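Local coordinates for protein phosphoribosylglycinamide synthetase (Anaerococcus prevotii, PDB 4DIM) that probably acts as an ATP-dependent ligase of the ATP-grasp superfamily, of the phosphoribosylglycinamide synthetase type, using a divalent metal such as manganese, at residues L20-A25 / A76-D81; K247-A252 / V271-L276. All blocks are in the same frame, centred on the assembly; numbering follows the deposited sequence.

Interaction 1. Residues L20-A25 / A76-D81; sequences LGLYKA and ATCCLD
Leu22 of helix 20-29 meets Ala76 and Cys78 where the first helix of a Rossmann-like N-terminal unit packs beside its parallel sheet. The sheet order 51-54, 32-37, 9-13, 74-76 supports that reading: strand 9-13 leads into the helix and lies next to 74-76. Gly21 fits the last glycine of a GxGxxG-like pattern, although no nucleotide-binding role is established for it here.

The side-chain contact is apolar, with no hydrogen bond between the segments. CG of Leu22 is anti to the backbone N (chi1 -173°), which sends the isobutyl group across the gap while the backbones stay apart; even the nearest CA atoms, those of Leu22 and Cys78, are 7.6 Å from each other. Alternation in the extended chain turns Ala76 and Cys78 toward the helix and Thr77 away, its OG1 bonded to Leu13 O.

Outside the pair, Tyr298, Ile301 and Ala302 of helix 297-305 also pack on Leu22, and backbone bonds tie Ala76 to Leu11 and Leu13.

One methyl does the touching: Leu22 CD2 is 4.0 Å from Ala76 CB and 4.0 Å from Cys78 CB, seated between two CB atoms that are themselves 6.3 Å apart.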
loop_
_atom_site.group_PDB
_atom_site.type_symbol
_atom_site.label_atom_id
_atom_site.label_comp_id
_atom_site.label_asym_id
_atom_site.label_seq_id
_atom_site.Cartn_x
_atom_site.Cartn_y
_atom_site.Cartn_z
ATOM N N LEU A 20 3.647 -13.623 -0.857
ATOM C CA LEU A 20 3.895 -14.845 -1.611
ATOM C C LEU A 20 3.608 -14.746 -3.111
ATOM O O LEU A 20 4.036 -15.634 -3.845
ATOM C CB LEU A 20 3.189 -16.089 -1.010
ATOM C CG LEU A 20 1.674 -16.237 -0.903
ATOM C CD1 LEU A 20 0.949 -16.231 -2.307
ATOM C CD2 LEU A 20 1.348 -17.556 -0.171
ATOM N N GLY A 21 2.931 -13.699 -3.562
ATOM C CA GLY A 21 2.590 -13.539 -4.971
ATOM C C GLY A 21 3.792 -13.248 -5.840
ATOM O O GLY A 21 3.905 -13.723 -6.979
ATOM N N LEU A 22 4.688 -12.455 -5.297
ATOM C CA LEU A 22 5.900 -12.122 -5.995
ATOM C C LEU A 22 6.878 -13.302 -6.004
ATOM O O LEU A 22 7.595 -13.484 -6.991
ATOM C CB LEU A 22 6.479 -10.905 -5.343
ATOM C CG LEU A 22 7.650 -10.276 -5.967
ATOM C CD1 LEU A 22 7.330 -9.787 -7.377
ATOM C CD2 LEU A 22 8.085 -9.152 -5.134
ATOM N N TYR A 23 6.878 -14.131 -4.950
ATOM C CA TYR A 23 7.686 -15.350 -4.894
ATOM C C TYR A 23 7.156 -16.359 -5.905
ATOM O O TYR A 23 7.923 -17.051 -6.571
ATOM C CB TYR A 23 7.688 -15.957 -3.476
ATOM C CG TYR A 23 8.581 -15.233 -2.499
ATOM C CD1 TYR A 23 9.934 -15.562 -2.377
ATOM C CD2 TYR A 23 8.081 -14.240 -1.676
ATOM C CE1 TYR A 23 10.770 -14.886 -1.488
ATOM C CE2 TYR A 23 8.906 -13.563 -0.771
ATOM C CZ TYR A 23 10.244 -13.916 -0.658
ATOM O OH TYR A 23 11.088 -13.237 0.181
ATOM N N LYS A 24 5.847 -16.435 -6.030
ATOM C CA LYS A 24 5.190 -17.356 -6.957
ATOM C C LYS A 24 5.485 -16.947 -8.417
ATOM O O LYS A 24 5.840 -17.787 -9.240
ATOM C CB LYS A 24 3.670 -17.368 -6.682
ATOM C CG LYS A 24 2.956 -18.559 -7.319
ATOM C CD LYS A 24 1.458 -18.333 -7.538
ATOM C CE LYS A 24 1.116 -17.925 -8.959
ATOM N NZ LYS A 24 -0.347 -17.707 -9.158
ATOM N N ALA A 25 5.370 -15.654 -8.714
ATOM C CA ALA A 25 5.595 -15.107 -10.056
ATOM C C ALA A 25 7.028 -15.292 -10.486
ATOM O O ALA A 25 7.287 -15.773 -11.587
ATOM C CB ALA A 25 5.227 -13.640 -10.091
ATOM N N ALA A 76 13.504 -6.665 -5.080
ATOM C CA ALA A 76 12.135 -6.213 -5.065
ATOM C C ALA A 76 11.550 -6.313 -3.683
ATOM O O ALA A 76 12.047 -7.031 -2.833
ATOM C CB ALA A 76 11.322 -7.036 -6.048
ATOM N N THR A 77 10.544 -5.516 -3.447
ATOM C CA THR A 77 9.777 -5.511 -2.207
ATOM C C THR A 77 8.397 -5.304 -2.661
ATOM O O THR A 77 8.184 -4.907 -3.804
ATOM C CB THR A 77 10.269 -4.474 -1.180
ATOM O OG1 THR A 77 9.689 -4.767 0.107
ATOM C CG2 THR A 77 9.939 -3.058 -1.569
ATOM N N CYS A 78 7.451 -5.631 -1.819
ATOM C CA CYS A 78 6.073 -5.491 -2.199
ATOM C C CYS A 78 5.221 -5.541 -0.955
ATOM O O CYS A 78 5.663 -6.050 0.073
ATOM C CB CYS A 78 5.705 -6.573 -3.232
ATOM S SG CYS A 78 4.776 -8.003 -2.593
ATOM N N CYS A 79 4.082 -4.843 -1.008
ATOM C CA CYS A 79 3.004 -4.832 -0.033
ATOM C C CYS A 79 3.340 -4.214 1.327
ATOM O O CYS A 79 2.433 -4.128 2.147
ATOM C CB CYS A 79 2.454 -6.249 0.117
ATOM S SG CYS A 79 1.743 -6.916 -1.435
ATOM N N LEU A 80 4.573 -3.708 1.565
ATOM C CA LEU A 80 4.950 -3.109 2.866
ATOM C C LEU A 80 6.125 -2.116 2.698
ATOM O O LEU A 80 6.976 -2.307 1.820
ATOM C CB LEU A 80 5.335 -4.256 3.839
ATOM C CG LEU A 80 4.726 -4.263 5.270
ATOM C CD1 LEU A 80 3.174 -4.186 5.290
ATOM C CD2 LEU A 80 5.122 -5.548 6.006
ATOM N N ASP A 81 6.189 -1.090 3.565
ATOM C CA ASP A 81 7.259 -0.076 3.526
ATOM C C ASP A 81 8.480 -0.448 4.337
ATOM O O ASP A 81 9.450 0.294 4.258
ATOM C CB ASP A 81 6.755 1.293 4.055
ATOM C CG ASP A 81 5.766 1.996 3.154
ATOM O OD1 ASP A 81 5.908 1.884 1.913
ATOM O OD2 ASP A 81 4.787 2.581 3.684
#

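Interaction 2. Residues K247-A252 / V271-L276; sequences KKAIKA and VYIIEL
In Ile273, CG1 stands anti to the carbonyl carbon (chi1 -62°), and a fully extended chi2 carries CD1 outward from the strand to Ala249. Leu276 reaches the same methyl by another rotation: its CG is anti to the backbone N (chi1 -164°), and its CD1 branch makes the approach.

Ala249 CB is therefore met by two branch ends. It lies 3.5 Å from Ile273 CD1 and 3.7 Å from Leu276 CD1. The two directions open at about 75° as measured at Ala249 CB, and the partners, Ile273 CD1 and Leu276 CD1, are 4.4 Å apart, so the three carbons form a triangle. All three residues are buried, and no hydrogen bond crosses between the segments. The closest CA atoms across the segments, those of Ala249 and Leu276, are 8.2 Å apart.

Residues three apart in a regular strand would point to opposite faces, yet Ile273 and Leu276 both turn toward the helix. A classic beta bulge accounts for this: Ile274 and Glu275 both face Asp263 on strand 258-267, and the extra residue resets the alternation.

Within the ATP-grasp family region, helix 236-253 thus packs on strand 270-277, an outermost strand of the large antiparallel sheet as counted within the chain. Phe117 of helix 110-120 touches both Ala249 and Ile273, while strand 258-267 lies alongside and supplies Val262 against Leu276.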
loop_
_atom_site.group_PDB
_atom_site.type_symbol
_atom_site.label_atom_id
_atom_site.label_comp_id
_atom_site.label_asym_id
_atom_site.label_seq_id
_atom_site.Cartn_x
_atom_site.Cartn_y
_atom_site.Cartn_z
ATOM N N LYS A 247 0.326 11.256 -11.649
ATOM C CA LYS A 247 1.423 11.488 -12.620
ATOM C C LYS A 247 2.307 12.683 -12.202
ATOM O O LYS A 247 3.538 12.608 -12.322
ATOM C CB LYS A 247 0.878 11.712 -14.030
ATOM C CG LYS A 247 0.445 10.420 -14.728
ATOM C CD LYS A 247 -0.045 10.692 -16.190
ATOM C CE LYS A 247 -0.599 9.470 -16.904
ATOM N NZ LYS A 247 -2.021 9.168 -16.519
ATOM N N LYS A 248 1.678 13.762 -11.692
ATOM C CA LYS A 248 2.404 14.921 -11.205
ATOM C C LYS A 248 3.272 14.579 -10.000
ATOM O O LYS A 248 4.412 15.043 -9.909
ATOM C CB LYS A 248 1.437 16.041 -10.811
ATOM C CG LYS A 248 0.900 16.830 -11.947
ATOM C CD LYS A 248 -0.325 17.623 -11.575
ATOM C CE LYS A 248 -0.025 18.738 -10.640
ATOM N NZ LYS A 248 -1.225 19.554 -10.374
ATOM N N ALA A 249 2.716 13.813 -9.049
ATOM C CA ALA A 249 3.389 13.402 -7.800
ATOM C C ALA A 249 4.550 12.495 -8.064
ATOM O O ALA A 249 5.593 12.605 -7.432
ATOM C CB ALA A 249 2.415 12.684 -6.928
ATOM N N ILE A 250 4.354 11.558 -8.966
ATOM C CA ILE A 250 5.406 10.631 -9.350
ATOM C C ILE A 250 6.607 11.407 -9.793
ATOM O O ILE A 250 7.718 11.114 -9.355
ATOM C CB ILE A 250 4.895 9.660 -10.449
ATOM C CG1 ILE A 250 4.013 8.555 -9.782
ATOM C CG2 ILE A 250 6.051 9.045 -11.223
ATOM C CD1 ILE A 250 3.106 7.868 -10.704
ATOM N N LYS A 251 6.388 12.411 -10.619
ATOM C CA LYS A 251 7.478 13.232 -11.129
ATOM C C LYS A 251 7.975 14.224 -10.058
ATOM O O LYS A 251 9.187 14.286 -9.864
ATOM C CB LYS A 251 7.098 13.948 -12.421
ATOM C CG LYS A 251 8.341 14.290 -13.276
ATOM C CD LYS A 251 8.137 14.145 -14.814
ATOM C CE LYS A 251 9.407 13.750 -15.561
ATOM N NZ LYS A 251 10.363 14.893 -15.753
ATOM N N ALA A 252 7.075 14.885 -9.275
ATOM C CA ALA A 252 7.474 15.795 -8.153
ATOM C C ALA A 252 8.474 15.139 -7.177
ATOM O O ALA A 252 9.384 15.797 -6.668
ATOM C CB ALA A 252 6.249 16.260 -7.358
ATOM N N VAL A 271 -9.201 16.241 -5.841
ATOM C CA VAL A 271 -8.561 15.103 -5.192
ATOM C C VAL A 271 -7.229 15.533 -4.679
ATOM O O VAL A 271 -6.587 16.393 -5.253
ATOM C CB VAL A 271 -8.473 13.868 -6.119
ATOM C CG1 VAL A 271 -9.855 13.495 -6.628
ATOM C CG2 VAL A 271 -7.514 14.097 -7.294
ATOM N N TYR A 272 -6.828 14.940 -3.572
ATOM C CA TYR A 272 -5.583 15.250 -2.869
ATOM C C TYR A 272 -4.854 13.979 -2.513
ATOM O O TYR A 272 -5.502 12.999 -2.129
ATOM C CB TYR A 272 -5.889 16.038 -1.580
ATOM C CG TYR A 272 -6.673 17.304 -1.826
ATOM C CD1 TYR A 272 -6.034 18.537 -1.908
ATOM C CD2 TYR A 272 -8.058 17.284 -1.911
ATOM C CE1 TYR A 272 -6.748 19.703 -2.156
ATOM C CE2 TYR A 272 -8.785 18.445 -2.146
ATOM C CZ TYR A 272 -8.124 19.653 -2.302
ATOM O OH TYR A 272 -8.823 20.826 -2.550
ATOM N N ILE A 273 -3.503 14.022 -2.569
ATOM C CA ILE A 273 -2.654 12.892 -2.218
ATOM C C ILE A 273 -2.306 12.996 -0.786
ATOM O O ILE A 273 -1.644 13.956 -0.395
ATOM C CB ILE A 273 -1.375 12.878 -3.086
ATOM C CG1 ILE A 273 -1.743 12.711 -4.570
ATOM C CG2 ILE A 273 -0.380 11.777 -2.595
ATOM C CD1 ILE A 273 -0.726 12.684 -5.412
ATOM N N ILE A 274 -2.655 11.970 0.001
ATOM C CA ILE A 274 -2.271 11.907 1.418
ATOM C C ILE A 274 -0.878 11.248 1.559
ATOM O O ILE A 274 -0.009 11.838 2.161
ATOM C CB ILE A 274 -3.310 11.136 2.257
ATOM C CG1 ILE A 274 -4.696 11.745 2.129
ATOM C CG2 ILE A 274 -2.871 11.104 3.718
ATOM C CD1 ILE A 274 -5.796 10.653 2.295
ATOM N N GLU A 275 -0.719 10.019 1.053
ATOM C CA GLU A 275 0.502 9.212 1.107
ATOM C C GLU A 275 0.808 8.626 -0.284
ATOM O O GLU A 275 -0.105 8.335 -1.045
ATOM C CB GLU A 275 0.407 8.037 2.128
ATOM C CG GLU A 275 -0.160 8.306 3.509
ATOM C CD GLU A 275 0.660 9.193 4.440
ATOM O OE1 GLU A 275 1.788 9.594 4.060
ATOM O OE2 GLU A 275 0.175 9.478 5.563
ATOM N N LEU A 276 2.087 8.417 -0.576
ATOM C CA LEU A 276 2.570 7.853 -1.835
ATOM C C LEU A 276 3.856 7.059 -1.579
ATOM O O LEU A 276 4.833 7.625 -1.099
ATOM C CB LEU A 276 2.822 8.969 -2.855
ATOM C CG LEU A 276 2.952 8.467 -4.312
ATOM C CD1 LEU A 276 2.148 9.333 -5.316
ATOM C CD2 LEU A 276 4.380 8.376 -4.757
#

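Interactions 1 and 2 are separate helix packings in series along the chain, on opposite sides of its centre. Their centres are 23 Å apart and their nearest atoms about 7 Å, so they do not touch. The first belongs to the Rossmann-like N-terminal unit, the second to the ATP-grasp region. Polar bonds link the chain next to each: Asp81, at the end of segment 76-81, forms a hydrogen bond to Thr277 OG1, directly after Leu276, and a salt bridge to Arg279; Cys78 also packs on Val280. Thus the loop after strand 74-76 meets the end of strand 270-277 and the chain just beyond it. Neither apolar contact can itself be assigned to ATP or metal binding.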